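Local atomic coordinates of alpha-2,3-sialyltransferase (PDB entry 2P2V), a protein that probably transfers sialic acid from a CMP-sialic acid donor to an acceptor sugar, forming an alpha-2,3 linkage. Residues Asn21-Gly26 and Tyr167-Asp172. Residues are numbered along the deposited sequence; the frame is centred on the assembly and turned at random.
Sequences NIIIAG and YLCGID. With CSF (cytidine-5'-monophosphate-3-fluoro-N-acetyl-neuraminic acid), chain O.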
loop_
_atom_site.group_PDB
_atom_site.type_symbol
_atom_site.label_atom_id
_atom_site.label_comp_id
_atom_site.label_asym_id
_atom_site.label_seq_id
_atom_site.Cartn_x
_atom_site.Cartn_y
_atom_site.Cartn_z
ATOM N N ASN A 21 -1.019 32.208 17.746
ATOM C CA ASN A 21 -0.151 32.205 18.898
ATOM C C ASN A 21 -0.189 30.850 19.587
ATOM O O ASN A 21 -1.256 30.333 19.851
ATOM C CB ASN A 21 -0.610 33.207 19.977
ATOM C CG ASN A 21 -0.480 34.678 19.524
ATOM O OD1 ASN A 21 0.444 35.037 18.784
ATOM N ND2 ASN A 21 -1.413 35.524 19.993
ATOM N N ILE A 22 0.971 30.367 19.959
ATOM C CA ILE A 22 0.995 29.049 20.606
ATOM C C ILE A 22 1.936 29.123 21.788
ATOM O O ILE A 22 3.015 29.692 21.687
ATOM C CB ILE A 22 1.355 27.941 19.539
ATOM C CG1 ILE A 22 1.269 26.515 20.162
ATOM C CG2 ILE A 22 2.733 28.142 18.940
ATOM C CD1 ILE A 22 -0.127 26.106 20.525
ATOM N N ILE A 23 1.526 28.557 22.925
ATOM C CA ILE A 23 2.393 28.405 24.064
ATOM C C ILE A 23 2.755 26.932 24.045
ATOM O O ILE A 23 1.853 26.090 23.922
ATOM C CB ILE A 23 1.662 28.705 25.393
ATOM C CG1 ILE A 23 0.860 30.024 25.310
ATOM C CG2 ILE A 23 2.621 28.644 26.573
ATOM C CD1 ILE A 23 1.664 31.218 24.758
ATOM N N ILE A 24 4.051 26.671 24.179
ATOM C CA ILE A 24 4.638 25.364 24.100
ATOM C C ILE A 24 5.403 25.149 25.385
ATOM O O ILE A 24 6.375 25.863 25.676
ATOM C CB ILE A 24 5.528 25.225 22.843
ATOM C CG1 ILE A 24 4.670 25.384 21.566
ATOM C CG2 ILE A 24 6.290 23.878 22.902
ATOM C CD1 ILE A 24 5.433 25.292 20.247
ATOM N N ALA A 25 4.947 24.184 26.187
ATOM C CA ALA A 25 5.547 23.951 27.486
ATOM C C ALA A 25 6.262 22.629 27.606
ATOM O O ALA A 25 5.681 21.556 27.329
ATOM C CB ALA A 25 4.526 24.105 28.560
ATOM N N GLY A 26 7.530 22.706 27.992
ATOM C CA GLY A 26 8.269 21.534 28.468
ATOM C C GLY A 26 7.858 21.295 29.907
ATOM O O GLY A 26 6.969 21.966 30.458
ATOM N N TYR A 167 5.611 30.914 22.253
ATOM C CA TYR A 167 6.114 31.309 23.545
ATOM C C TYR A 167 6.480 30.090 24.299
ATOM O O TYR A 167 5.609 29.227 24.528
ATOM C CB TYR A 167 5.038 32.006 24.339
ATOM C CG TYR A 167 4.544 33.233 23.626
ATOM C CD1 TYR A 167 5.023 34.508 23.973
ATOM C CD2 TYR A 167 3.641 33.120 22.600
ATOM C CE1 TYR A 167 4.573 35.642 23.279
ATOM C CE2 TYR A 167 3.158 34.250 21.910
ATOM C CZ TYR A 167 3.638 35.503 22.280
ATOM O OH TYR A 167 3.170 36.615 21.579
ATOM N N LEU A 168 7.735 30.020 24.702
ATOM C CA LEU A 168 8.241 28.814 25.334
ATOM C C LEU A 168 8.379 28.890 26.809
ATOM O O LEU A 168 8.788 29.920 27.352
ATOM C CB LEU A 168 9.613 28.474 24.770
ATOM C CG LEU A 168 9.670 28.264 23.266
ATOM C CD1 LEU A 168 11.154 28.252 22.878
ATOM C CD2 LEU A 168 8.959 26.985 22.821
ATOM N N CYS A 169 8.109 27.773 27.479
ATOM C CA CYS A 169 8.316 27.694 28.890
ATOM C C CYS A 169 8.574 26.247 29.261
ATOM O O CYS A 169 8.308 25.337 28.457
ATOM C CB CYS A 169 7.128 28.251 29.692
ATOM S SG CYS A 169 5.537 27.424 29.412
ATOM N N GLY A 170 9.059 26.044 30.469
ATOM C CA GLY A 170 9.397 24.693 30.938
ATOM C C GLY A 170 10.512 24.051 30.128
ATOM O O GLY A 170 10.756 22.831 30.222
ATOM N N ILE A 171 11.218 24.857 29.343
ATOM C CA ILE A 171 12.410 24.385 28.632
ATOM C C ILE A 171 13.723 24.861 29.324
ATOM O O ILE A 171 14.041 26.042 29.333
ATOM C CB ILE A 171 12.305 24.703 27.108
ATOM C CG1 ILE A 171 11.225 23.787 26.491
ATOM C CG2 ILE A 171 13.644 24.463 26.415
ATOM C CD1 ILE A 171 10.769 24.136 25.075
ATOM N N ASP A 172 14.446 23.935 29.948
ATOM C CA ASP A 172 15.570 24.275 30.841
ATOM C C ASP A 172 16.826 23.436 30.580
ATOM O O ASP A 172 17.785 23.438 31.382
ATOM C CB ASP A 172 15.126 24.114 32.299
ATOM C CG ASP A 172 14.036 25.098 32.673
ATOM O OD1 ASP A 172 14.325 26.321 32.719
ATOM O OD2 ASP A 172 12.891 24.656 32.900
HETATM C C5A CSF O . 13.289 11.508 28.128
HETATM C C4A CSF O . 14.019 12.834 27.946
HETATM C C2A CSF O . 11.954 13.834 26.805
HETATM O O6A CSF O . 11.308 12.585 27.132
HETATM C C6A CSF O . 11.785 11.809 28.262
HETATM C C3A CSF O . 13.466 13.622 26.750
HETATM O O4A CSF O . 15.389 12.571 27.680
HETATM N N5A CSF O . 13.798 10.918 29.385
HETATM C C7A CSF O . 10.947 10.537 28.314
HETATM C C8A CSF O . 9.462 10.870 28.410
HETATM C C9A CSF O . 8.584 9.603 28.359
HETATM O O9A CSF O . 7.186 9.911 28.565
HETATM O O8A CSF O . 9.241 11.664 29.618
HETATM O O7A CSF O . 11.258 9.734 27.161
HETATM C C1A CSF O . 11.557 14.264 25.399
HETATM O OBA CSF O . 12.239 15.193 24.881
HETATM O OAA CSF O . 10.585 13.687 24.840
HETATM O O1A CSF O . 11.613 14.967 27.638
HETATM O O2A CSF O . 12.101 14.980 30.063
HETATM N N1 CSF O . 12.704 19.914 29.537
HETATM C C2 CSF O . 13.876 20.723 29.647
HETATM N N3 CSF O . 14.616 20.721 30.795
HETATM C C4 CSF O . 14.223 19.966 31.845
HETATM C C5 CSF O . 13.074 19.169 31.759
HETATM C C6 CSF O . 12.321 19.160 30.588
HETATM C "C3'" CSF O . 11.692 18.029 26.913
HETATM C "C2'" CSF O . 12.550 19.266 27.091
HETATM C "C1'" CSF O . 11.898 19.943 28.297
HETATM O "O4'" CSF O . 10.594 19.359 28.516
HETATM C "C4'" CSF O . 10.338 18.364 27.525
HETATM P PA CSF O . 10.930 15.040 29.113
HETATM O "O5'" CSF O . 10.372 16.566 29.181
HETATM C "C5'" CSF O . 9.617 17.159 28.126
HETATM O "O3'" CSF O . 11.504 17.742 25.532
HETATM O "O2'" CSF O . 12.454 20.115 25.915
HETATM N N4 CSF O . 14.944 19.958 33.008
HETATM O O2 CSF O . 14.241 21.411 28.653
HETATM O O3A CSF O . 9.719 14.165 29.268
HETATM C C10 CSF O . 13.875 9.577 29.453
HETATM O O10 CSF O . 13.524 8.823 28.533
HETATM C C11 CSF O . 14.408 9.030 30.758
HETATM F F3A CSF O . 13.734 12.948 25.580
HETATM O O HOH W 1 1.722 37.200 19.638
#
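Ile22 and Tyr167 open a ladder of four backbone hydrogen bonds between two parallel strands: Tyr167 N gives to Ile22 O, Tyr167 O takes Ile24 N, Ile24 O takes Cys169 N, and Cys169 O receives Gly26 N at 2.8 Å. Beside the ladder, on one face of the sheet, the CD1 methyl of Ile23 sits 3.5 Å from Tyr167 CD2 and equally close to Tyr167 CB, approaching the ring obliquely. Ile23 CG1 lies beside its own backbone N, and the second torsion (chi2 -49°) folds CD1 back to the tyrosine. Farther along this face Cys169 SG, placed between its backbone N and carbonyl carbon (chi1 60°), rests 3.6 Å from Ala25 CB. On the other face of the sheet, Ile24 and Leu168 lie side by side, Leu168 CD2 against Ile24 CB at 3.9 Å, and helix 150-161 packs over both through Cys155. The tyrosine ring runs back past Ile22 O, which lies at its edge, and its hydroxyl shares a water with Asn21 OD1; ND2 of Asn21 is held by Glu42 O.

These are neighbouring inner strands of the parallel, Rossmann-like sheet in the sialyltransferase domain of a longer protein, and their C-terminal ends run into the nucleotide site, as is usual in such folds. The backbones of Gly26 and Gly170 meet there directly, with Gly26 CA 3.3 Å from Gly170 O and Gly170 at a positive phi (63°). Gly26 CA also comes within 3.2 Å of the ribose O4' of CSF. Beyond the turn at Gly170, Asp172 N donates to the cytosine O2 of CSF (2.8 Å), while the Asp172 carboxylate reaches Ser30 OG through OD2.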